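Local coordinates for uncharacterized conserved protein of COG5135 (Nostoc punctiforme, PDB 2I51) that probably works as an FMN-dependent oxidoreductase related to pyridoxamine 5'-phosphate oxidase, holding flavin mononucleotide in pockets built jointly by its two subunits, at residues 61-64 with 65-68; 111-114 with 115-118; 78-82 with 83-87. All blocks are in the same frame, centred on the assembly; numbering follows the deposited sequence.

Contact 1: 61-64 with 65-68. With FMN (flavin mononucleotide), chain C; EDO (1,2-ethanediol), chain N; EDO (1,2-ethanediol), chain U.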
loop_
_atom_site.group_PDB
_atom_site.type_symbol
_atom_site.label_atom_id
_atom_site.label_comp_id
_atom_site.label_asym_id
_atom_site.label_seq_id
_atom_site.Cartn_x
_atom_site.Cartn_y
_atom_site.Cartn_z
ATOM N N THR A 61 1.938 -11.656 -16.411
ATOM C CA THR A 61 2.818 -10.868 -17.291
ATOM C C THR A 61 2.044 -9.763 -18.005
ATOM O O THR A 61 2.656 -8.792 -18.479
ATOM C CB THR A 61 3.504 -11.697 -18.412
ATOM O OG1 THR A 61 2.488 -12.295 -19.217
ATOM C CG2 THR A 61 4.386 -12.795 -17.850
ATOM N N ARG A 62 0.731 -9.923 -18.150
ATOM C CA ARG A 62 -0.109 -8.948 -18.858
ATOM C C ARG A 62 -0.467 -7.765 -17.987
ATOM O O ARG A 62 -1.007 -6.777 -18.497
ATOM C CB ARG A 62 -1.414 -9.619 -19.318
ATOM C CG ARG A 62 -1.165 -10.730 -20.323
ATOM C CD ARG A 62 -2.431 -11.516 -20.638
ATOM N NE ARG A 62 -3.003 -12.129 -19.463
ATOM C CZ ARG A 62 -4.227 -12.640 -19.381
ATOM N NH1 ARG A 62 -5.018 -12.674 -20.453
ATOM N NH2 ARG A 62 -4.665 -13.140 -18.230
ATOM N N SER A 63 -0.202 -7.851 -16.687
ATOM C CA SER A 63 -0.553 -6.735 -15.799
ATOM C C SER A 63 0.420 -5.546 -15.938
ATOM O O SER A 63 1.575 -5.649 -16.366
ATOM C CB SER A 63 -0.630 -7.196 -14.371
ATOM O OG SER A 63 0.645 -7.517 -13.895
ATOM N N ALA A 64 -0.081 -4.351 -15.589
ATOM C CA ALA A 64 0.735 -3.172 -15.672
ATOM C C ALA A 64 2.011 -3.237 -14.852
ATOM O O ALA A 64 3.054 -2.690 -15.271
ATOM C CB ALA A 64 -0.074 -1.952 -15.217
ATOM N N LYS A 65 1.944 -3.875 -13.687
ATOM C CA LYS A 65 3.080 -3.870 -12.788
ATOM C C LYS A 65 4.238 -4.615 -13.450
ATOM O O LYS A 65 5.376 -4.353 -13.149
ATOM C CB LYS A 65 2.771 -4.497 -11.443
ATOM C CG LYS A 65 2.739 -6.046 -11.404
ATOM C CD LYS A 65 2.292 -6.587 -10.071
ATOM C CE LYS A 65 0.811 -6.496 -9.847
ATOM N NZ LYS A 65 -0.067 -6.983 -10.995
ATOM N N ALA A 66 3.936 -5.578 -14.329
ATOM C CA ALA A 66 5.035 -6.345 -14.970
ATOM C C ALA A 66 5.989 -5.428 -15.702
ATOM O O ALA A 66 7.203 -5.512 -15.504
ATOM C CB ALA A 66 4.488 -7.464 -15.888
ATOM N N ASP A 67 5.463 -4.515 -16.510
ATOM C CA ASP A 67 6.345 -3.619 -17.235
ATOM C C ASP A 67 6.991 -2.605 -16.307
ATOM O O ASP A 67 8.141 -2.210 -16.475
ATOM C CB ASP A 67 5.614 -2.862 -18.333
ATOM C CG ASP A 67 6.560 -2.052 -19.169
ATOM O OD1 ASP A 67 7.403 -2.672 -19.862
ATOM O OD2 ASP A 67 6.505 -0.804 -19.094
ATOM N N GLN A 68 6.255 -2.181 -15.282
ATOM C CA GLN A 68 6.834 -1.217 -14.340
ATOM C C GLN A 68 8.062 -1.847 -13.677
ATOM O O GLN A 68 9.088 -1.193 -13.517
ATOM C CB GLN A 68 5.841 -0.812 -13.246
ATOM C CG GLN A 68 4.564 -0.077 -13.766
ATOM C CD GLN A 68 3.456 -0.002 -12.755
ATOM O OE1 GLN A 68 3.636 -0.307 -11.573
ATOM N NE2 GLN A 68 2.277 0.412 -13.215
HETATM N N1 FMN C . -2.635 -9.231 -8.064
HETATM C C2 FMN C . -1.548 -9.966 -8.359
HETATM O O2 FMN C . -0.892 -9.781 -9.389
HETATM N N3 FMN C . -1.113 -10.923 -7.464
HETATM C C4 FMN C . -1.759 -11.185 -6.293
HETATM O O4 FMN C . -1.266 -11.974 -5.404
HETATM C C4A FMN C . -2.881 -10.435 -5.976
HETATM N N5 FMN C . -3.594 -10.672 -4.813
HETATM C C5A FMN C . -4.604 -9.740 -4.456
HETATM C C6 FMN C . -5.246 -9.888 -3.246
HETATM C C7 FMN C . -6.274 -9.022 -2.836
HETATM C C7M FMN C . -6.771 -9.055 -1.414
HETATM C C8 FMN C . -6.663 -8.033 -3.738
HETATM C C8M FMN C . -7.588 -6.910 -3.250
HETATM C C9 FMN C . -6.029 -7.894 -4.974
HETATM C C9A FMN C . -5.026 -8.775 -5.354
HETATM N N10 FMN C . -4.400 -8.675 -6.575
HETATM C C10 FMN C . -3.312 -9.436 -6.876
HETATM C "C1'" FMN C . -4.918 -7.730 -7.653
HETATM C "C2'" FMN C . -4.055 -6.463 -7.614
HETATM O "O2'" FMN C . -4.309 -5.708 -6.402
HETATM C "C3'" FMN C . -4.213 -5.568 -8.859
HETATM O "O3'" FMN C . -5.592 -5.307 -9.027
HETATM C "C4'" FMN C . -3.689 -6.360 -10.076
HETATM O "O4'" FMN C . -2.489 -7.098 -9.827
HETATM C "C5'" FMN C . -3.374 -5.343 -11.171
HETATM O "O5'" FMN C . -2.386 -4.439 -10.690
HETATM P P FMN C . -1.456 -3.671 -11.699
HETATM O O1P FMN C . -0.495 -4.595 -12.358
HETATM O O2P FMN C . -2.413 -3.029 -12.752
HETATM O O3P FMN C . -0.815 -2.552 -10.945
HETATM C C1 EDO N . 3.436 -5.632 -18.682
HETATM O O1 EDO N . 3.071 -4.384 -18.091
HETATM C C2 EDO N . 2.305 -6.065 -19.580
HETATM O O2 EDO N . 2.829 -6.852 -20.651
HETATM C C1 EDO U . -4.745 -3.386 -15.609
HETATM O O1 EDO U . -3.905 -3.389 -16.783
HETATM C C2 EDO U . -4.183 -4.522 -14.801
HETATM O O2 EDO U . -2.827 -4.257 -14.966
#
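Ser63 OG and Lys65 CG both stand between their own backbone N and carbonyl carbon (chi1 69° and 78°), and the lysine then bends at chi3 and chi4, which folds its tip back beside the serine hydroxyl. The meeting is a weak hydrogen bond, with Lys65 NZ 3.0 Å from Ser63 OG. The stronger partners of Lys65 NZ belong to the flavin mononucleotide: a phosphate oxygen at 2.8 Å (Lys65 NZ to FMN O1P) and a ribityl hydroxyl at 2.7 Å (Lys65 NZ to FMN O4'), both hydrogen-bonded, with a weak bond to the flavin carbonyl O2 besides. The same phosphate oxygen receives the backbone amide, Lys65 N to O1P 2.9 Å, so one residue grips it twice, from main chain and side chain. This illustrates a familiar principle, an anion bound at the first turn of a helix, where the amides that begin the helix would favour negative charge.

The turn itself is closed by Ala66 N on Ser63 O at 3.1 Å, the donor standing well above the carbonyl plane, and by the straighter bond from Gln68 N to Ala64 O (3.2 Å, 162°), which lies in the plane of the Ala64 carbonyl. The methyl of Ala66 rests on the carbonyl oxygen of Thr61, CB to O 3.4 Å.

Asp60 O is hydrogen-bonded to Ser63 OG, and Thr59 OG1, itself bonded to the cofactor, meets Lys65 NZ. The loop after strand 55-60 leads into helix 64-71, whose Lys65 and Gln68 lean on Arg41 and Ala39 of strand 38-44.

Contact 2: 111-114 with 115-118. With EDO (1,2-ethanediol), chain E.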
loop_
_atom_site.group_PDB
_atom_site.type_symbol
_atom_site.label_atom_id
_atom_site.label_comp_id
_atom_site.label_asym_id
_atom_site.label_seq_id
_atom_site.Cartn_x
_atom_site.Cartn_y
_atom_site.Cartn_z
ATOM N N ILE A 111 8.270 -22.939 -11.217
ATOM C CA ILE A 111 7.500 -24.177 -11.449
ATOM C C ILE A 111 6.917 -24.692 -10.126
ATOM O O ILE A 111 5.751 -25.072 -10.035
ATOM C CB ILE A 111 8.380 -25.257 -12.115
ATOM C CG1 ILE A 111 8.772 -24.780 -13.511
ATOM C CG2 ILE A 111 7.603 -26.590 -12.194
ATOM C CD1 ILE A 111 10.066 -25.413 -14.113
ATOM N N ALA A 112 7.722 -24.704 -9.048
ATOM C CA ALA A 112 7.255 -25.103 -7.747
ATOM C C ALA A 112 6.106 -24.231 -7.288
ATOM O O ALA A 112 5.128 -24.728 -6.748
ATOM C CB ALA A 112 8.423 -25.058 -6.712
HETATM N N MSE A 113 6.245 -22.913 -7.442
HETATM C CA MSE A 113 5.167 -22.028 -7.028
HETATM C C MSE A 113 3.866 -22.355 -7.761
HETATM O O MSE A 113 2.781 -22.434 -7.169
HETATM C CB MSE A 113 5.573 -20.592 -7.237
HETATM C CG MSE A 113 4.550 -19.512 -6.928
HETATM SE SE MSE A 113 4.480 -19.040 -5.040
HETATM C CE MSE A 113 3.209 -20.264 -4.612
ATOM N N TRP A 114 3.957 -22.479 -9.081
ATOM C CA TRP A 114 2.793 -22.838 -9.900
ATOM C C TRP A 114 2.103 -24.074 -9.364
ATOM O O TRP A 114 0.878 -24.143 -9.250
ATOM C CB TRP A 114 3.264 -23.111 -11.357
ATOM C CG TRP A 114 2.164 -23.529 -12.265
ATOM C CD1 TRP A 114 1.949 -24.795 -12.754
ATOM C CD2 TRP A 114 1.153 -22.705 -12.830
ATOM N NE1 TRP A 114 0.885 -24.791 -13.608
ATOM C CE2 TRP A 114 0.366 -23.524 -13.674
ATOM C CE3 TRP A 114 0.821 -21.365 -12.701
ATOM C CZ2 TRP A 114 -0.692 -23.037 -14.391
ATOM C CZ3 TRP A 114 -0.254 -20.883 -13.441
ATOM C CH2 TRP A 114 -0.994 -21.727 -14.257
ATOM N N GLN A 115 2.896 -25.104 -9.090
ATOM C CA GLN A 115 2.376 -26.380 -8.641
ATOM C C GLN A 115 1.724 -26.314 -7.246
ATOM O O GLN A 115 0.800 -27.103 -6.967
ATOM C CB GLN A 115 3.482 -27.410 -8.662
ATOM C CG GLN A 115 3.887 -27.746 -10.098
ATOM C CD GLN A 115 4.945 -28.807 -10.152
ATOM O OE1 GLN A 115 5.369 -29.305 -9.099
ATOM N NE2 GLN A 115 5.444 -29.127 -11.345
ATOM N N GLU A 116 2.202 -25.402 -6.409
ATOM C CA GLU A 116 1.703 -25.240 -5.059
ATOM C C GLU A 116 0.397 -24.484 -4.987
ATOM O O GLU A 116 -0.302 -24.490 -3.940
ATOM C CB GLU A 116 2.797 -24.519 -4.225
ATOM C CG GLU A 116 3.973 -25.408 -3.965
ATOM C CD GLU A 116 5.293 -24.742 -3.545
ATOM O OE1 GLU A 116 5.306 -23.519 -3.320
ATOM O OE2 GLU A 116 6.321 -25.483 -3.429
ATOM N N LEU A 117 0.054 -23.767 -6.036
ATOM C CA LEU A 117 -1.187 -23.042 -6.072
ATOM C C LEU A 117 -2.425 -23.928 -6.020
ATOM O O LEU A 117 -2.394 -25.103 -6.373
ATOM C CB LEU A 117 -1.273 -22.192 -7.328
ATOM C CG LEU A 117 -0.191 -21.121 -7.499
ATOM C CD1 LEU A 117 -0.450 -20.409 -8.820
ATOM C CD2 LEU A 117 -0.175 -20.113 -6.355
ATOM N N SER A 118 -3.567 -23.340 -5.622
ATOM C CA SER A 118 -4.807 -24.020 -5.881
ATOM C C SER A 118 -5.236 -23.999 -7.362
ATOM O O SER A 118 -4.773 -23.182 -8.155
ATOM C CB SER A 118 -5.953 -23.367 -5.070
ATOM O OG SER A 118 -6.106 -22.036 -5.513
HETATM C C1 EDO E . 5.736 -27.768 -5.390
HETATM O O1 EDO E . 6.041 -28.046 -4.017
HETATM C C2 EDO E . 6.199 -28.920 -6.258
HETATM O O2 EDO E . 5.057 -29.732 -6.520
#
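The last turn of helix 107-116 is a worked example of how a helix ends against a sheet, with Met113, Trp114 and Leu117 buried while Gln115 and Glu116 are exposed. Leu117 packs against two residues of the preceding turn. Its CD2 meets the methyl carbon of selenomethionine Met113 at 3.8 Å (CE), while CD1 comes obliquely to the Trp114 ring, 4.2 Å from CE3; both pairs of side chains cross at about a right angle. Met113 gets there by a bent chain: CG is anti to the backbone N, and turns at chi2 (83°) and chi3 carry CE round to the leucine.

Backbone bonds run regularly at first, Gln115 N to Ile111 O and Glu116 N to Ala112 O, each 3.0 Å. Glu116 N adds a weak bond to Met113 O, and Leu117 N has two weak ones, to Met113 O and Trp114 O. Around this turn, Met113 and Leu117 press on Ile58 of strand 55-60 and Phe155 of strand 155-169. Trp114 meets Phe155 edge-to-face and gives its NE1 to Asp147 O.

On the outer side, Ile111 and Gln115 lie side by side, with CG2 3.4 Å from NE2, an amide nitrogen that is hydrogen-bonded to Ile149 O. Glu116 extends OE1 to a salt bridge with Arg56. A molecule of 1,2-ethanediol, probably from the crystallisation liquor, spans the two neighbouring side chains through 2.6 Å hydrogen bonds, O2 to Gln115 OE1 and O1 to Glu116 OE2.

Contact 3: 78-82 with 83-87. With FMN (flavin mononucleotide), chain P; EDO (1,2-ethanediol), chain D.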
loop_
_atom_site.group_PDB
_atom_site.type_symbol
_atom_site.label_atom_id
_atom_site.label_comp_id
_atom_site.label_asym_id
_atom_site.label_seq_id
_atom_site.Cartn_x
_atom_site.Cartn_y
_atom_site.Cartn_z
ATOM N N CYS A 78 4.336 -2.415 2.086
ATOM C CA CYS A 78 3.836 -2.047 3.386
ATOM C C CYS A 78 2.888 -3.140 3.765
ATOM O O CYS A 78 1.986 -3.499 3.017
ATOM C CB CYS A 78 3.148 -0.710 3.344
ATOM S SG CYS A 78 2.603 -0.166 4.970
ATOM N N TRP A 79 3.105 -3.686 4.958
ATOM C CA TRP A 79 2.380 -4.874 5.447
ATOM C C TRP A 79 1.877 -4.586 6.854
ATOM O O TRP A 79 2.682 -4.415 7.782
ATOM C CB TRP A 79 3.310 -6.027 5.435
ATOM C CG TRP A 79 2.698 -7.408 5.610
ATOM C CD1 TRP A 79 1.382 -7.754 5.798
ATOM C CD2 TRP A 79 3.432 -8.635 5.478
ATOM N NE1 TRP A 79 1.267 -9.145 5.772
ATOM C CE2 TRP A 79 2.494 -9.689 5.557
ATOM C CE3 TRP A 79 4.763 -8.937 5.214
ATOM C CZ2 TRP A 79 2.884 -11.037 5.434
ATOM C CZ3 TRP A 79 5.159 -10.246 5.170
ATOM C CH2 TRP A 79 4.219 -11.261 5.255
ATOM N N TYR A 80 0.568 -4.490 7.004
ATOM C CA TYR A 80 -0.059 -4.197 8.265
ATOM C C TYR A 80 -0.763 -5.428 8.809
ATOM O O TYR A 80 -1.527 -6.124 8.086
ATOM C CB TYR A 80 -1.064 -3.002 8.158
ATOM C CG TYR A 80 -1.712 -2.678 9.452
ATOM C CD1 TYR A 80 -0.948 -2.182 10.504
ATOM C CD2 TYR A 80 -3.053 -2.940 9.705
ATOM C CE1 TYR A 80 -1.480 -1.949 11.752
ATOM C CE2 TYR A 80 -3.609 -2.696 10.970
ATOM C CZ TYR A 80 -2.822 -2.172 11.997
ATOM O OH TYR A 80 -3.328 -1.951 13.234
ATOM N N PHE A 81 -0.521 -5.715 10.085
ATOM C CA PHE A 81 -1.052 -6.881 10.793
ATOM C C PHE A 81 -2.084 -6.407 11.791
ATOM O O PHE A 81 -1.761 -5.832 12.802
ATOM C CB PHE A 81 0.092 -7.596 11.507
ATOM C CG PHE A 81 0.972 -8.378 10.586
ATOM C CD1 PHE A 81 0.678 -9.669 10.257
ATOM C CD2 PHE A 81 2.095 -7.795 10.016
ATOM C CE1 PHE A 81 1.523 -10.419 9.395
ATOM C CE2 PHE A 81 2.910 -8.487 9.146
ATOM C CZ PHE A 81 2.656 -9.810 8.856
ATOM N N PRO A 82 -3.379 -6.621 11.476
ATOM C CA PRO A 82 -4.401 -5.970 12.263
ATOM C C PRO A 82 -4.632 -6.440 13.673
ATOM O O PRO A 82 -5.043 -5.642 14.514
ATOM C CB PRO A 82 -5.670 -6.132 11.406
ATOM C CG PRO A 82 -5.258 -6.451 10.123
ATOM C CD PRO A 82 -3.933 -7.248 10.269
ATOM N N ASN A 83 -4.318 -7.697 13.978
ATOM C CA ASN A 83 -4.570 -8.212 15.321
ATOM C C ASN A 83 -3.505 -7.739 16.311
ATOM O O ASN A 83 -3.735 -7.607 17.485
ATOM C CB ASN A 83 -4.502 -9.733 15.330
ATOM C CG ASN A 83 -5.826 -10.391 15.286
ATOM O OD1 ASN A 83 -6.864 -9.741 15.252
ATOM N ND2 ASN A 83 -5.798 -11.731 15.285
ATOM N N THR A 84 -2.290 -7.546 15.824
ATOM C CA THR A 84 -1.195 -7.110 16.655
ATOM C C THR A 84 -0.802 -5.653 16.463
ATOM O O THR A 84 0.055 -5.169 17.192
ATOM C CB THR A 84 0.028 -7.998 16.413
ATOM O OG1 THR A 84 0.307 -8.042 15.022
ATOM C CG2 THR A 84 -0.247 -9.454 16.925
ATOM N N ARG A 85 -1.459 -4.952 15.533
ATOM C CA ARG A 85 -1.236 -3.497 15.344
ATOM C C ARG A 85 0.251 -3.197 15.075
ATOM O O ARG A 85 0.867 -2.332 15.697
ATOM C CB ARG A 85 -1.785 -2.696 16.525
ATOM C CG ARG A 85 -3.267 -2.918 16.764
ATOM C CD ARG A 85 -3.803 -2.013 17.916
ATOM N NE ARG A 85 -3.706 -0.593 17.592
ATOM C CZ ARG A 85 -3.199 0.373 18.362
ATOM N NH1 ARG A 85 -2.728 0.171 19.611
ATOM N NH2 ARG A 85 -3.179 1.595 17.871
ATOM N N GLU A 86 0.826 -3.936 14.115
ATOM C CA GLU A 86 2.210 -3.724 13.707
ATOM C C GLU A 86 2.346 -3.613 12.207
ATOM O O GLU A 86 1.534 -4.195 11.475
ATOM C CB GLU A 86 3.109 -4.811 14.275
ATOM C CG GLU A 86 2.862 -6.142 13.758
ATOM C CD GLU A 86 3.606 -7.230 14.571
ATOM O OE1 GLU A 86 4.843 -7.146 14.717
ATOM O OE2 GLU A 86 2.935 -8.194 14.993
ATOM N N GLN A 87 3.339 -2.865 11.749
ATOM C CA GLN A 87 3.556 -2.632 10.366
ATOM C C GLN A 87 4.997 -2.971 10.018
ATOM O O GLN A 87 5.901 -2.646 10.791
ATOM C CB GLN A 87 3.311 -1.163 10.060
ATOM C CG GLN A 87 3.690 -0.671 8.658
ATOM C CD GLN A 87 3.378 0.784 8.467
ATOM O OE1 GLN A 87 2.363 1.108 7.841
ATOM N NE2 GLN A 87 4.212 1.646 8.988
HETATM N N1 FMN P . 1.634 8.174 10.008
HETATM C C2 FMN P . 1.106 9.416 9.691
HETATM O O2 FMN P . 1.842 10.348 9.347
HETATM N N3 FMN P . -0.243 9.607 9.705
HETATM C C4 FMN P . -1.162 8.659 10.087
HETATM O O4 FMN P . -2.380 8.831 9.970
HETATM C C4A FMN P . -0.648 7.408 10.418
HETATM N N5 FMN P . -1.524 6.399 10.819
HETATM C C5A FMN P . -0.997 5.115 10.963
HETATM C C6 FMN P . -1.854 4.058 11.228
HETATM C C7 FMN P . -1.374 2.754 11.409
HETATM C C7M FMN P . -2.353 1.602 11.560
HETATM C C8 FMN P . -0.011 2.517 11.322
HETATM C C8M FMN P . 0.522 1.079 11.275
HETATM C C9 FMN P . 0.850 3.567 11.094
HETATM C C9A FMN P . 0.383 4.886 10.911
HETATM N N10 FMN P . 1.263 5.958 10.695
HETATM C C10 FMN P . 0.747 7.210 10.360
HETATM C "C1'" FMN P . 2.749 5.812 10.727
HETATM C "C2'" FMN P . 3.251 5.640 9.310
HETATM O "O2'" FMN P . 2.882 4.341 8.765
HETATM C "C3'" FMN P . 4.772 5.857 9.220
HETATM O "O3'" FMN P . 5.447 4.990 10.150
HETATM C "C4'" FMN P . 5.084 7.294 9.600
HETATM O "O4'" FMN P . 4.160 8.245 9.070
HETATM C "C5'" FMN P . 6.445 7.609 9.021
HETATM O "O5'" FMN P . 6.422 7.519 7.620
HETATM P P FMN P . 7.477 8.231 6.671
HETATM O O1P FMN P . 7.174 9.707 6.660
HETATM O O2P FMN P . 8.802 7.948 7.374
HETATM O O3P FMN P . 7.370 7.600 5.334
HETATM C C1 EDO D . -3.944 -10.333 19.425
HETATM O O1 EDO D . -2.783 -9.622 19.869
HETATM C C2 EDO D . -3.595 -11.782 19.138
HETATM O O2 EDO D . -2.357 -12.078 19.774
HETATM O O HOH W 1 -3.879 0.307 15.028
#
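A beta hairpin with a G1 bulge, formed by strands 74-81 and 86-97, carries one wall of a flavin mononucleotide pocket at the subunit interface. The bulge sets two residues, Arg85 and Glu86, opposite the single Phe81: Phe81 N bonds Glu86 O at 2.9 Å (166°), nearly along the C=O axis, while Phe81 O receives weak bonds from the amides of Arg85 and Glu86. Arg85 takes the positive phi, 56°, that a bulge of this kind needs in its first position.

Tyr80 and Gln87, a non-hydrogen-bonded pair, share the face turned to the flavin. With CG anti to the backbone N (chi1 -180°), the Tyr80 ring reaches beside the dimethyl end of the flavin, CD1 3.7 Å from C8M, and its hydroxyl lies alongside the Arg85 chain. One water joins the two, 2.9 Å from Tyr80 OH and 2.7 Å from Arg85 NE. Were Tyr80 an alanine, the flavin methyl groups would probably lose this flank and the water its bond to the hydroxyl. Gln87 NE2 donates to the ribityl O2' at 3.0 Å, and its OE1 is engaged by Thr42 of the second subunit; Tyr26 of that subunit meets the Tyr80 ring.

On the other face of the hairpin, Phe81 CZ stands over one face of the Trp79 indole, offset toward the rim. There Glu86 salt-bridges Arg17, and its OE2 accepts, on the anti lone pair, a 2.6 Å hydrogen bond from Thr84 OG1.

Taken together, contacts 1 and 3 illustrate how a dimeric flavoprotein divides one cofactor pocket between chains. Contact 1 holds the phosphate end of one flavin mononucleotide, and contact 3 flanks the dimethyl and ribityl part of the other; their centres are about 27 Å apart within the chain, on opposite sides of its centre. Each pocket is completed by the partner: the flavin beside contact 3 is gripped by Lys65 of the second subunit, and the one at contact 1 by Gln87 of the second subunit. Contact 2, its centre about 20 Å from that of contact 1, is plain packing that does not touch the cofactor; the Leu117 side chain lies about 8 Å from the flavin held by contact 1.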